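Local coordinates for protein diguanylate cyclase (Pseudomonas aeruginosa, PDB 5M3C) that combines a GGDEF domain holding guanosine-5'-triphosphate and a calcium ion with a barrel-shaped EAL domain holding a second calcium ion, at residues P197-E202 with F410-P415; V207-L212 with G264-N269; V245-C250 with L288-L293; Q279-L284 with H319-L324; I330-T335 with K352-F357. All coordinates share one frame; numbering follows the deposited sequence.

Contact 1 of 5, residues P197-E202 with F410-P415; sequences PKLSLE and FVLSPP
The puckered ring of Pro197 meets Leu412 and Ser413. Its CB and CG lie beside the CD1 methyl of Leu412, with Pro197 CG 4.0 Å from Leu412 CD1. Its CG-CD corner meets the hydroxyl of Ser413, where Pro197 CD is 3.2 Å from Ser413 OG. The site is the seam of the EAL barrel, a variant of the TIM barrel. There the first strand, 192-200, runs antiparallel to the last, 406-417.

Segment 410-415 lies where that last strand is interrupted. The two segments share no hydrogen bond; the strand pairing is made nearby, as between Leu199 and Ile407. The filling is apolar. The Leu412 and Pro197 side chains run past each other in opposing senses. Leu412 CD1 lies near Pro197 O and 3.4 Å from Leu199 CB. Leu199 bears on Leu412 through CB, because CG is swung away from the backbone N (chi1 -159°) and sits beside the carbonyl carbon.

Helix 418-425 covers the same patch: its Phe425 touches Pro197, Leu412 and Ser413. Lys198 turns the other way, and its NZ lies close to Ser267 OG, in a bond whose modelled length is doubtful. The Ser413 hydroxyl is held within its own segment. Ser413 OG donates to Pro414 O at 3.0 Å, tilted 34° from the carbonyl plane.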
# COMPACT_ATOMS: atom_id res chain seq x y z
N PRO B 197 29.77 6.22 12.33
CA PRO B 197 29.47 7.04 13.50
C PRO B 197 28.28 7.97 13.29
O PRO B 197 28.03 8.43 12.18
CB PRO B 197 30.75 7.87 13.67
CG PRO B 197 31.30 7.99 12.29
CD PRO B 197 30.97 6.69 11.61
N LYS B 198 27.54 8.21 14.37
CA LYS B 198 26.47 9.21 14.38
C LYS B 198 26.87 10.37 15.29
O LYS B 198 27.31 10.15 16.42
CB LYS B 198 25.16 8.62 14.89
CG LYS B 198 24.35 7.86 13.86
CD LYS B 198 24.62 6.36 13.91
CE LYS B 198 23.33 5.57 13.89
NZ LYS B 198 22.84 5.29 15.26
N LEU B 199 26.70 11.59 14.80
CA LEU B 199 27.06 12.78 15.58
C LEU B 199 25.81 13.56 15.96
O LEU B 199 24.78 13.45 15.29
CB LEU B 199 28.00 13.68 14.77
CG LEU B 199 28.85 14.68 15.56
CD1 LEU B 199 30.08 13.99 16.14
CD2 LEU B 199 29.27 15.83 14.66
N SER B 200 25.90 14.33 17.03
CA SER B 200 24.83 15.24 17.42
C SER B 200 25.21 16.65 17.03
O SER B 200 26.34 17.08 17.25
CB SER B 200 24.58 15.17 18.93
OG SER B 200 23.74 16.23 19.37
N LEU B 201 24.27 17.38 16.43
CA LEU B 201 24.51 18.78 16.09
C LEU B 201 24.30 19.67 17.31
O LEU B 201 24.83 20.78 17.37
CB LEU B 201 23.61 19.20 14.93
CG LEU B 201 24.10 18.78 13.54
CD1 LEU B 201 24.90 17.50 13.60
CD2 LEU B 201 22.93 18.65 12.58
N GLU B 202 23.54 19.17 18.28
CA GLU B 202 23.25 19.91 19.50
C GLU B 202 24.48 20.05 20.40
O GLU B 202 24.58 21.00 21.17
CB GLU B 202 22.12 19.23 20.27
N PHE B 410 29.13 10.63 5.25
CA PHE B 410 30.53 10.80 4.85
C PHE B 410 31.15 12.05 5.46
O PHE B 410 32.31 12.03 5.88
CB PHE B 410 30.64 10.86 3.32
N VAL B 411 30.39 13.14 5.52
CA VAL B 411 30.88 14.38 6.12
C VAL B 411 31.48 14.08 7.49
O VAL B 411 32.46 14.70 7.89
CB VAL B 411 29.76 15.43 6.28
CG1 VAL B 411 28.72 14.96 7.30
CG2 VAL B 411 30.34 16.77 6.70
N LEU B 412 30.89 13.12 8.20
CA LEU B 412 31.44 12.66 9.46
C LEU B 412 32.51 11.62 9.13
O LEU B 412 33.70 11.84 9.36
CB LEU B 412 30.35 12.06 10.34
CG LEU B 412 30.45 12.32 11.85
CD1 LEU B 412 29.42 11.49 12.59
CD2 LEU B 412 31.85 12.02 12.37
N SER B 413 32.08 10.49 8.58
CA SER B 413 33.00 9.47 8.07
C SER B 413 32.22 8.34 7.41
O SER B 413 31.11 8.01 7.84
CB SER B 413 33.86 8.89 9.20
OG SER B 413 33.28 7.70 9.71
N PRO B 414 32.82 7.73 6.37
CA PRO B 414 32.20 6.56 5.76
C PRO B 414 32.27 5.38 6.72
O PRO B 414 32.99 5.43 7.72
CB PRO B 414 33.07 6.31 4.53
CG PRO B 414 34.40 6.88 4.87
CD PRO B 414 34.12 8.06 5.77
N PRO B 415 31.51 4.31 6.43
CA PRO B 415 31.54 3.13 7.28
C PRO B 415 32.95 2.57 7.41
O PRO B 415 33.63 2.38 6.40
CB PRO B 415 30.63 2.14 6.54
CG PRO B 415 29.73 3.00 5.71
CD PRO B 415 30.57 4.17 5.30

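Contact 2 of 5, residues V207-L212 with G264-N269; sequences VGAEAL and GPLSVN. With CA (calcium ion), chain H.
Glu210 and Asn269 reach one calcium ion by different torsions. In Glu210, CG lies opposite the backbone N (chi1 -175°) and the chain beyond it is extended. In Asn269, CG lies opposite the carbonyl carbon (chi1 -68°), which sets CG beside its own backbone N and lets OD1 reach the metal. Carboxylate and amide planes stand 82° apart. Glu210 OE2 binds the calcium at 2.3 Å, and Asn269 OD1 binds it at 2.6 Å. Glu301 and Asp331 complete the protein ligands.

The two side chains come from neighbouring parallel strands of the EAL barrel, 206-217 and 266-269, linked through helices 225-234 and 238-259. Residues Glu210, Ala211 and Leu212 spell the signature that names the domain. Three backbone bonds set the register. Ala209 N donates to Pro265 O at 3.0 Å. Ser267 N donates to Ala209 O at 2.7 Å. Ala211 N donates to Ser267 O at 2.8 Å.

The sheet has two unlike faces here. Ala209, Ala211, Leu266 and Val268 form the apolar one. Ala211 CB meets Val268 CG2 at 3.7 Å, and Leu266 CD1 lies 4.1 Å from Ala209 CB. Helix 238-259 packs on Leu266 and Val268. Glu210 and Ser267 share the polar face, where Glu210 OE1 bonds to Gln408 and Ser267 OG lies close to Lys198 NZ.

The Glu210 carboxylate is thus held at both oxygens, one by the metal and one by an amide. This should fix its rotation, while the neutral Asn269 ligand adds no negative charge to the site.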
# COMPACT_ATOMS: atom_id res chain seq x y z
N VAL B 207 27.01 10.10 19.18
CA VAL B 207 25.69 9.75 19.70
C VAL B 207 25.36 8.28 19.48
O VAL B 207 24.29 7.81 19.86
CB VAL B 207 24.59 10.58 19.03
CG1 VAL B 207 23.34 10.59 19.90
CG2 VAL B 207 25.07 12.00 18.79
N GLY B 208 26.29 7.55 18.85
CA GLY B 208 26.08 6.14 18.55
C GLY B 208 26.70 5.78 17.22
O GLY B 208 27.43 6.57 16.62
N ALA B 209 26.41 4.57 16.75
CA ALA B 209 26.94 4.12 15.47
C ALA B 209 26.00 3.11 14.82
O ALA B 209 25.18 2.49 15.50
CB ALA B 209 28.32 3.50 15.66
N GLU B 210 26.11 2.96 13.51
CA GLU B 210 25.31 1.98 12.79
C GLU B 210 26.19 0.85 12.25
O GLU B 210 27.25 1.10 11.67
CB GLU B 210 24.55 2.62 11.63
CG GLU B 210 23.60 1.67 10.93
CD GLU B 210 22.86 2.31 9.77
OE1 GLU B 210 23.15 3.48 9.45
OE2 GLU B 210 21.98 1.65 9.18
N ALA B 211 25.73 -0.38 12.45
CA ALA B 211 26.40 -1.56 11.93
C ALA B 211 25.81 -1.92 10.57
O ALA B 211 24.61 -2.11 10.44
CB ALA B 211 26.26 -2.73 12.89
N LEU B 212 26.68 -2.01 9.57
CA LEU B 212 26.27 -2.22 8.19
C LEU B 212 26.97 -3.44 7.60
O LEU B 212 28.20 -3.51 7.60
CB LEU B 212 26.60 -0.98 7.36
CG LEU B 212 25.95 0.32 7.85
CD1 LEU B 212 26.74 1.53 7.39
CD2 LEU B 212 24.51 0.39 7.37
N GLY B 264 27.18 5.97 22.93
CA GLY B 264 25.86 5.90 22.31
C GLY B 264 25.54 4.47 21.95
O GLY B 264 26.40 3.59 22.07
N PRO B 265 24.30 4.21 21.51
CA PRO B 265 23.91 2.86 21.13
C PRO B 265 24.31 2.50 19.70
O PRO B 265 24.78 3.36 18.95
CB PRO B 265 22.38 2.87 21.28
CG PRO B 265 21.97 4.30 21.48
CD PRO B 265 23.19 5.17 21.35
N LEU B 266 24.12 1.24 19.35
CA LEU B 266 24.48 0.73 18.03
C LEU B 266 23.21 0.36 17.25
O LEU B 266 22.35 -0.36 17.75
CB LEU B 266 25.39 -0.49 18.16
CG LEU B 266 25.84 -1.18 16.87
CD1 LEU B 266 26.81 -0.30 16.09
CD2 LEU B 266 26.48 -2.52 17.18
N SER B 267 23.12 0.85 16.02
CA SER B 267 21.93 0.68 15.19
C SER B 267 22.12 -0.45 14.20
O SER B 267 23.17 -0.54 13.56
CB SER B 267 21.64 1.97 14.42
OG SER B 267 21.73 3.11 15.25
N VAL B 268 21.11 -1.30 14.06
CA VAL B 268 21.15 -2.35 13.05
C VAL B 268 19.81 -2.46 12.33
O VAL B 268 18.75 -2.45 12.96
CB VAL B 268 21.50 -3.71 13.67
CG1 VAL B 268 21.38 -4.81 12.63
CG2 VAL B 268 22.90 -3.68 14.25
N ASN B 269 19.87 -2.55 11.00
CA ASN B 269 18.67 -2.71 10.20
C ASN B 269 18.05 -4.08 10.44
O ASN B 269 18.75 -5.08 10.53
CB ASN B 269 18.98 -2.53 8.72
CG ASN B 269 19.37 -1.11 8.36
OD1 ASN B 269 18.71 -0.15 8.77
ND2 ASN B 269 20.45 -0.96 7.60
CA CA H . 19.88 2.13 8.27

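Contact 3 of 5, residues V245-C250 with L288-L293; sequences VLEHAC and LEQSGL
Leu288 touches Cys250 with its side chain, while its carbonyl oxygen is gripped by two N-H groups of its own segment. Leu293 N donates to Leu288 O at 2.9 Å. Ser291 N adds a weak bond to the same oxygen at 3.1 Å. Gly292 follows with positive phi, and its N makes a weak bond to Glu289 O. This is a Schellman motif. It ends the helix and turns the chain so that Leu293 faces the neighbouring helix again.

Cys250 is the residue of the other helix that meets this end. Its SG lies opposite the carbonyl carbon (chi1 -68°) and reaches Leu288, with Cys250 SG 4.2 Å from Leu288 CD2. Leu293 CD1 lies 3.3 Å from Cys250 O and 4.1 Å from Cys250 CB. Cys250 CB is also 3.9 Å from Ser291 OG.

The two helices, 238-259 and 280-291, belong to the outer layer of the EAL barrel. Helix 238-259 also rests on strand 266-269, where Val245 and Ala249 meet Val268. Leu293 also extends along helix 238-259 to Met253 and Gln257.

The hydroxyl of Ser291 turns back to bond with Leu287 O, so its approach to Cys250 is plain packing. Farther out, the ends of Glu247 and Gln290 come only loosely together. Glu247 has a long, weak ion pair with Arg283, one helical turn or so before Leu288.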
# COMPACT_ATOMS: atom_id res chain seq x y z
N VAL B 245 23.77 -11.15 11.48
CA VAL B 245 24.00 -9.73 11.66
C VAL B 245 23.77 -9.31 13.11
O VAL B 245 24.60 -8.63 13.71
CB VAL B 245 23.11 -8.88 10.73
CG1 VAL B 245 23.18 -7.41 11.11
CG2 VAL B 245 23.52 -9.08 9.29
N LEU B 246 22.64 -9.72 13.68
CA LEU B 246 22.31 -9.35 15.05
C LEU B 246 23.37 -9.84 16.05
O LEU B 246 23.92 -9.04 16.81
CB LEU B 246 20.94 -9.90 15.44
CG LEU B 246 19.74 -9.09 14.94
CD1 LEU B 246 18.44 -9.83 15.19
CD2 LEU B 246 19.71 -7.72 15.60
N GLU B 247 23.66 -11.13 16.02
CA GLU B 247 24.61 -11.72 16.96
C GLU B 247 25.96 -11.01 16.91
O GLU B 247 26.52 -10.64 17.95
CB GLU B 247 24.80 -13.21 16.66
CG GLU B 247 25.69 -13.93 17.66
CD GLU B 247 25.78 -15.43 17.40
OE1 GLU B 247 26.31 -16.15 18.27
OE2 GLU B 247 25.33 -15.88 16.32
N HIS B 248 26.47 -10.82 15.70
CA HIS B 248 27.77 -10.18 15.52
C HIS B 248 27.72 -8.70 15.89
O HIS B 248 28.69 -8.16 16.42
CB HIS B 248 28.24 -10.35 14.08
CG HIS B 248 28.72 -11.73 13.77
ND1 HIS B 248 30.06 -12.06 13.71
CD2 HIS B 248 28.05 -12.88 13.51
CE1 HIS B 248 30.19 -13.34 13.43
NE2 HIS B 248 28.98 -13.86 13.30
N ALA B 249 26.58 -8.07 15.62
CA ALA B 249 26.39 -6.67 15.99
C ALA B 249 26.44 -6.54 17.50
O ALA B 249 27.04 -5.60 18.03
CB ALA B 249 25.06 -6.15 15.46
N CYS B 250 25.80 -7.48 18.19
CA CYS B 250 25.82 -7.50 19.65
C CYS B 250 27.23 -7.77 20.16
O CYS B 250 27.82 -6.94 20.86
CB CYS B 250 24.85 -8.56 20.18
SG CYS B 250 23.11 -8.19 19.87
N LEU B 288 21.67 -10.66 23.72
CA LEU B 288 22.11 -9.55 24.55
C LEU B 288 22.75 -10.07 25.83
O LEU B 288 23.83 -9.62 26.24
CB LEU B 288 20.90 -8.68 24.90
CG LEU B 288 20.17 -8.15 23.67
CD1 LEU B 288 18.70 -7.89 23.97
CD2 LEU B 288 20.87 -6.90 23.16
N GLU B 289 22.05 -11.01 26.45
CA GLU B 289 22.50 -11.67 27.66
C GLU B 289 23.89 -12.28 27.49
O GLU B 289 24.74 -12.15 28.38
CB GLU B 289 21.47 -12.74 28.05
CG GLU B 289 22.04 -14.06 28.56
CD GLU B 289 21.06 -15.20 28.42
OE1 GLU B 289 21.50 -16.35 28.18
OE2 GLU B 289 19.84 -14.96 28.54
N GLN B 290 24.13 -12.92 26.35
CA GLN B 290 25.41 -13.56 26.07
C GLN B 290 26.56 -12.57 25.99
O GLN B 290 27.67 -12.86 26.43
CB GLN B 290 25.34 -14.34 24.76
CG GLN B 290 24.49 -15.59 24.83
CD GLN B 290 24.42 -16.31 23.50
OE1 GLN B 290 24.83 -15.78 22.47
NE2 GLN B 290 23.89 -17.53 23.52
N SER B 291 26.29 -11.40 25.43
CA SER B 291 27.33 -10.40 25.24
C SER B 291 27.39 -9.41 26.40
O SER B 291 28.21 -8.49 26.40
CB SER B 291 27.11 -9.65 23.92
OG SER B 291 26.93 -10.55 22.85
N GLY B 292 26.53 -9.61 27.40
CA GLY B 292 26.49 -8.71 28.55
C GLY B 292 26.15 -7.30 28.12
O GLY B 292 26.79 -6.33 28.53
N LEU B 293 25.15 -7.19 27.26
CA LEU B 293 24.70 -5.91 26.74
C LEU B 293 23.35 -5.54 27.32
O LEU B 293 22.39 -6.31 27.23
CB LEU B 293 24.59 -5.96 25.22
CG LEU B 293 25.81 -5.50 24.43
CD1 LEU B 293 25.56 -5.64 22.94
CD2 LEU B 293 26.15 -4.06 24.79

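Contact 4 of 5, residues Q279-L284 with H319-L324; sequences QLIERL and HGLKRL
Helices 280-291 and 312-324 are neighbours in the outer layer of the EAL barrel, and they meet here through Ile281, Leu284, Gly320, Leu321 and Leu324. The short segments run nearly parallel, with axes 10.2 Å apart and 20° between them.

Ile281 sits in the middle and points its two branches at different parts of the facing helix. CG1 lies beside the backbone N (chi1 -53°) and carries CD1 onto the bare backbone of Gly320, with Ile281 CD1 3.7 Å from Gly320 CA. The other branch leans on the last turn of the facing segment, where Ile281 CG2 is 3.6 Å from Leu324 CD1.

Leu321 gathers the rest with one methyl. Its CD2 lies 3.8 Å from Leu284 CD1, the two side chains crossing at about a right angle. The same Leu321 CD2 is 4.2 Å from Ile281 CG1 and also nears Leu280.

Below this row is the barrel wall: Leu284 and Leu321 both touch Leu300 of strand 298-303. Leu275 of helix 272-276 touches Leu280 and Leu321. Arg283 and Lys322 pair outside the contact, in salt bridges with Asp243 and Asp349 respectively.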
# COMPACT_ATOMS: atom_id res chain seq x y z
N GLN B 279 10.13 -16.29 17.28
CA GLN B 279 11.08 -16.42 18.38
C GLN B 279 11.98 -15.19 18.51
O GLN B 279 12.78 -15.10 19.44
CB GLN B 279 11.92 -17.68 18.19
CG GLN B 279 11.10 -18.96 18.29
CD GLN B 279 10.34 -19.05 19.60
OE1 GLN B 279 10.80 -18.57 20.64
NE2 GLN B 279 9.16 -19.66 19.56
N LEU B 280 11.83 -14.25 17.58
CA LEU B 280 12.68 -13.06 17.54
C LEU B 280 13.01 -12.52 18.94
O LEU B 280 14.18 -12.44 19.31
CB LEU B 280 12.01 -11.96 16.72
CG LEU B 280 12.76 -10.62 16.67
CD1 LEU B 280 14.17 -10.81 16.14
CD2 LEU B 280 12.00 -9.61 15.83
N ILE B 281 11.98 -12.16 19.70
CA ILE B 281 12.19 -11.54 21.01
C ILE B 281 12.95 -12.48 21.94
O ILE B 281 13.87 -12.05 22.65
CB ILE B 281 10.86 -11.15 21.69
CG1 ILE B 281 10.02 -10.28 20.75
CG2 ILE B 281 11.14 -10.41 22.99
CD1 ILE B 281 8.74 -9.77 21.36
N GLU B 282 12.58 -13.76 21.94
CA GLU B 282 13.23 -14.74 22.80
C GLU B 282 14.70 -14.83 22.43
O GLU B 282 15.58 -14.83 23.29
CB GLU B 282 12.57 -16.12 22.65
CG GLU B 282 11.35 -16.34 23.53
CD GLU B 282 10.16 -15.49 23.14
OE1 GLU B 282 9.10 -15.62 23.80
OE2 GLU B 282 10.26 -14.68 22.19
N ARG B 283 14.96 -14.91 21.13
CA ARG B 283 16.31 -15.01 20.60
C ARG B 283 17.11 -13.74 20.84
O ARG B 283 18.28 -13.80 21.21
CB ARG B 283 16.25 -15.30 19.10
CG ARG B 283 17.53 -14.95 18.36
CD ARG B 283 18.74 -15.64 18.96
NE ARG B 283 19.71 -15.98 17.93
CZ ARG B 283 20.91 -16.52 18.17
NH1 ARG B 283 21.71 -16.79 17.16
NH2 ARG B 283 21.29 -16.77 19.42
N LEU B 284 16.49 -12.59 20.61
CA LEU B 284 17.17 -11.32 20.80
C LEU B 284 17.68 -11.18 22.22
O LEU B 284 18.83 -10.80 22.45
CB LEU B 284 16.25 -10.16 20.46
CG LEU B 284 16.71 -9.31 19.28
CD1 LEU B 284 15.68 -8.25 18.94
CD2 LEU B 284 18.06 -8.68 19.59
N HIS B 319 6.00 -3.55 20.34
CA HIS B 319 5.87 -3.34 21.78
C HIS B 319 6.79 -4.29 22.53
O HIS B 319 7.56 -3.88 23.39
CB HIS B 319 4.43 -3.54 22.24
CG HIS B 319 3.50 -2.43 21.83
ND1 HIS B 319 3.63 -1.14 22.31
CD2 HIS B 319 2.43 -2.42 21.01
CE1 HIS B 319 2.69 -0.38 21.79
NE2 HIS B 319 1.94 -1.13 20.99
N GLY B 320 6.69 -5.58 22.18
CA GLY B 320 7.54 -6.60 22.79
C GLY B 320 9.01 -6.25 22.75
O GLY B 320 9.75 -6.51 23.70
N LEU B 321 9.44 -5.65 21.64
CA LEU B 321 10.83 -5.23 21.49
C LEU B 321 11.16 -4.10 22.45
O LEU B 321 12.26 -4.03 22.99
CB LEU B 321 11.12 -4.81 20.05
CG LEU B 321 11.09 -5.93 19.01
CD1 LEU B 321 11.30 -5.38 17.61
CD2 LEU B 321 12.14 -6.98 19.33
N LYS B 322 10.19 -3.21 22.67
CA LYS B 322 10.38 -2.10 23.62
C LYS B 322 10.39 -2.62 25.05
O LYS B 322 11.13 -2.11 25.90
CB LYS B 322 9.28 -1.06 23.45
CG LYS B 322 9.49 -0.14 22.26
CD LYS B 322 10.69 0.78 22.44
CE LYS B 322 10.44 1.84 23.50
NZ LYS B 322 11.57 2.81 23.58
N ARG B 323 9.57 -3.63 25.32
CA ARG B 323 9.50 -4.25 26.63
C ARG B 323 10.88 -4.76 27.03
O ARG B 323 11.24 -4.76 28.20
CB ARG B 323 8.49 -5.40 26.61
CG ARG B 323 7.61 -5.49 27.85
CD ARG B 323 6.40 -6.38 27.59
NE ARG B 323 5.70 -5.99 26.37
CZ ARG B 323 4.77 -6.73 25.77
NH1 ARG B 323 4.20 -6.29 24.65
NH2 ARG B 323 4.41 -7.90 26.28
N LEU B 324 11.65 -5.21 26.04
CA LEU B 324 13.02 -5.66 26.27
C LEU B 324 13.95 -4.49 26.59
O LEU B 324 14.92 -4.65 27.33
CB LEU B 324 13.58 -6.41 25.06
CG LEU B 324 13.24 -7.90 24.97
CD1 LEU B 324 14.06 -8.55 23.87
CD2 LEU B 324 13.49 -8.60 26.31

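Contact 5 of 5, residues I330-T335 with K352-F357; sequences IDDFGT and KIDKSF. With CA (calcium ion), chain H.
Backbone bonds tie Ile330 and Phe333 to Lys352. Lys352 N donates to Ile330 O at 2.8 Å, and Phe333 N donates to Lys352 O, also at 2.8 Å. A weaker bond from Asp354 N to Phe333 O, at 3.3 Å, follows. The bonds join neighbouring parallel strands of the EAL barrel, 327-333 and 350-353, where the chain turns a corner at Asp332. Residues 331-334 read DDFG, the loop sequence of EAL domains.

Metal binding falls to Asp331, whose OD2 holds the calcium at 2.4 Å. Glu210, Asn269 and Glu301 are the other protein ligands. The aliphatic part of Lys352 lies across the Asp331 carboxylate, with Lys352 CD 3.6 Å from Asp331 OD1. The chain then bends at chi3 (72°), and NZ pairs with Glu301 in a salt bridge.

Ring contacts belong to Phe357. Gly334 O and Thr335 N stand at its edge, while Ser356 OG lies above the centre of one face.

Like charges also gather: Asp332 OD1 is 3.6 Å from Asp354 OD1, with the carboxylate planes 84° apart, and Glu388 is near Asp331 and Asp332.

Capping involves Asp354, which is the N-cap of the short, weakly bonded helix 355-358. Ser356 N donates to Asp354 OD2 at 3.2 Å, from above the carboxylate plane. Ser356 OG donates to the same Asp354 OD2 at 2.7 Å, meeting the anti lone pair of that oxygen. These two donors probably fix the rotation of the carboxylate and help Asp354 tolerate the nearby Asp332.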
# COMPACT_ATOMS: atom_id res chain seq x y z
N ILE B 330 12.68 4.42 12.74
CA ILE B 330 12.11 4.35 11.42
C ILE B 330 13.15 4.86 10.41
O ILE B 330 13.63 6.00 10.51
CB ILE B 330 10.79 5.14 11.33
CG1 ILE B 330 10.06 4.84 10.02
CG2 ILE B 330 11.04 6.63 11.46
CD1 ILE B 330 9.35 3.51 10.03
N ASP B 331 13.49 4.01 9.46
CA ASP B 331 14.55 4.28 8.50
C ASP B 331 13.96 4.75 7.17
O ASP B 331 12.82 4.43 6.85
CB ASP B 331 15.38 3.01 8.28
CG ASP B 331 16.80 3.30 7.84
OD1 ASP B 331 17.17 4.49 7.70
OD2 ASP B 331 17.56 2.33 7.64
N ASP B 332 14.75 5.51 6.42
CA ASP B 332 14.34 6.03 5.12
C ASP B 332 12.97 6.69 5.20
O ASP B 332 12.03 6.26 4.53
CB ASP B 332 14.29 4.89 4.09
CG ASP B 332 15.54 4.03 4.10
OD1 ASP B 332 16.65 4.59 4.11
OD2 ASP B 332 15.40 2.79 4.10
N PHE B 333 12.85 7.75 6.00
CA PHE B 333 11.55 8.35 6.26
C PHE B 333 11.22 9.52 5.34
O PHE B 333 12.06 10.39 5.09
CB PHE B 333 11.46 8.82 7.72
CG PHE B 333 10.09 9.28 8.12
CD1 PHE B 333 9.12 8.36 8.46
CD2 PHE B 333 9.78 10.63 8.14
CE1 PHE B 333 7.85 8.78 8.83
CE2 PHE B 333 8.52 11.06 8.51
CZ PHE B 333 7.55 10.13 8.85
N GLY B 334 9.98 9.54 4.85
CA GLY B 334 9.45 10.68 4.11
C GLY B 334 9.32 10.49 2.61
O GLY B 334 8.73 11.33 1.93
N THR B 335 9.86 9.39 2.09
CA THR B 335 9.95 9.19 0.64
C THR B 335 8.59 9.05 -0.05
O THR B 335 8.27 9.84 -0.95
CB THR B 335 10.79 7.94 0.32
OG1 THR B 335 10.36 6.84 1.13
CG2 THR B 335 12.26 8.21 0.57
N LYS B 352 14.69 8.57 11.00
CA LYS B 352 15.79 8.76 10.06
C LYS B 352 15.34 9.36 8.73
O LYS B 352 14.60 8.73 7.96
CB LYS B 352 16.52 7.44 9.83
CG LYS B 352 16.86 6.70 11.12
CD LYS B 352 18.02 5.74 10.93
CE LYS B 352 19.34 6.47 10.78
NZ LYS B 352 20.50 5.54 10.74
N ILE B 353 15.81 10.58 8.45
CA ILE B 353 15.44 11.28 7.23
C ILE B 353 16.14 10.66 6.03
O ILE B 353 17.37 10.55 6.01
CB ILE B 353 15.82 12.78 7.30
CG1 ILE B 353 15.29 13.40 8.59
CG2 ILE B 353 15.28 13.51 6.08
CD1 ILE B 353 15.63 14.87 8.75
N ASP B 354 15.37 10.27 5.02
CA ASP B 354 15.90 9.62 3.83
C ASP B 354 17.03 10.43 3.17
O ASP B 354 17.04 11.66 3.23
CB ASP B 354 14.79 9.38 2.81
CG ASP B 354 15.20 8.44 1.69
OD1 ASP B 354 15.50 7.26 1.98
OD2 ASP B 354 15.22 8.88 0.52
N LYS B 355 17.96 9.72 2.54
CA LYS B 355 19.14 10.33 1.94
C LYS B 355 18.80 11.23 0.75
O LYS B 355 19.60 12.07 0.35
CB LYS B 355 20.13 9.25 1.50
N SER B 356 17.61 11.05 0.18
CA SER B 356 17.22 11.80 -1.01
C SER B 356 16.98 13.28 -0.71
O SER B 356 17.30 14.15 -1.52
CB SER B 356 15.96 11.19 -1.64
OG SER B 356 14.86 11.25 -0.75
N PHE B 357 16.42 13.57 0.47
CA PHE B 357 16.09 14.94 0.84
C PHE B 357 17.29 15.71 1.36
O PHE B 357 17.35 16.93 1.26
CB PHE B 357 15.00 14.95 1.91
CG PHE B 357 13.77 14.18 1.53
CD1 PHE B 357 13.01 14.56 0.43
CD2 PHE B 357 13.36 13.09 2.28
CE1 PHE B 357 11.88 13.85 0.08
CE2 PHE B 357 12.23 12.38 1.93
CZ PHE B 357 11.49 12.76 0.82
CA CA H . 19.88 2.13 8.27

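In the fold
All five contacts lie in the EAL barrel. Contacts 2 and 5 join neighbouring strands and share one calcium ion, to which they bring Glu210, Asn269 and Asp331. Both rely on backbone bonds and carry polar groups to the metal, contact 2 with an apolar face behind. Contact 1 sits at the seam of the same sheet. It is apolar, and a backbone bond between Lys198 and Val207 ties it to contact 2. Contacts 3 and 4 belong to the outer helices and both use helix 280-291. They hold by side-chain packing, contact 3 reaching the exposed Gln290. Contacts 1, 4 and 5 are buried; contacts 2 and 3 are partly so.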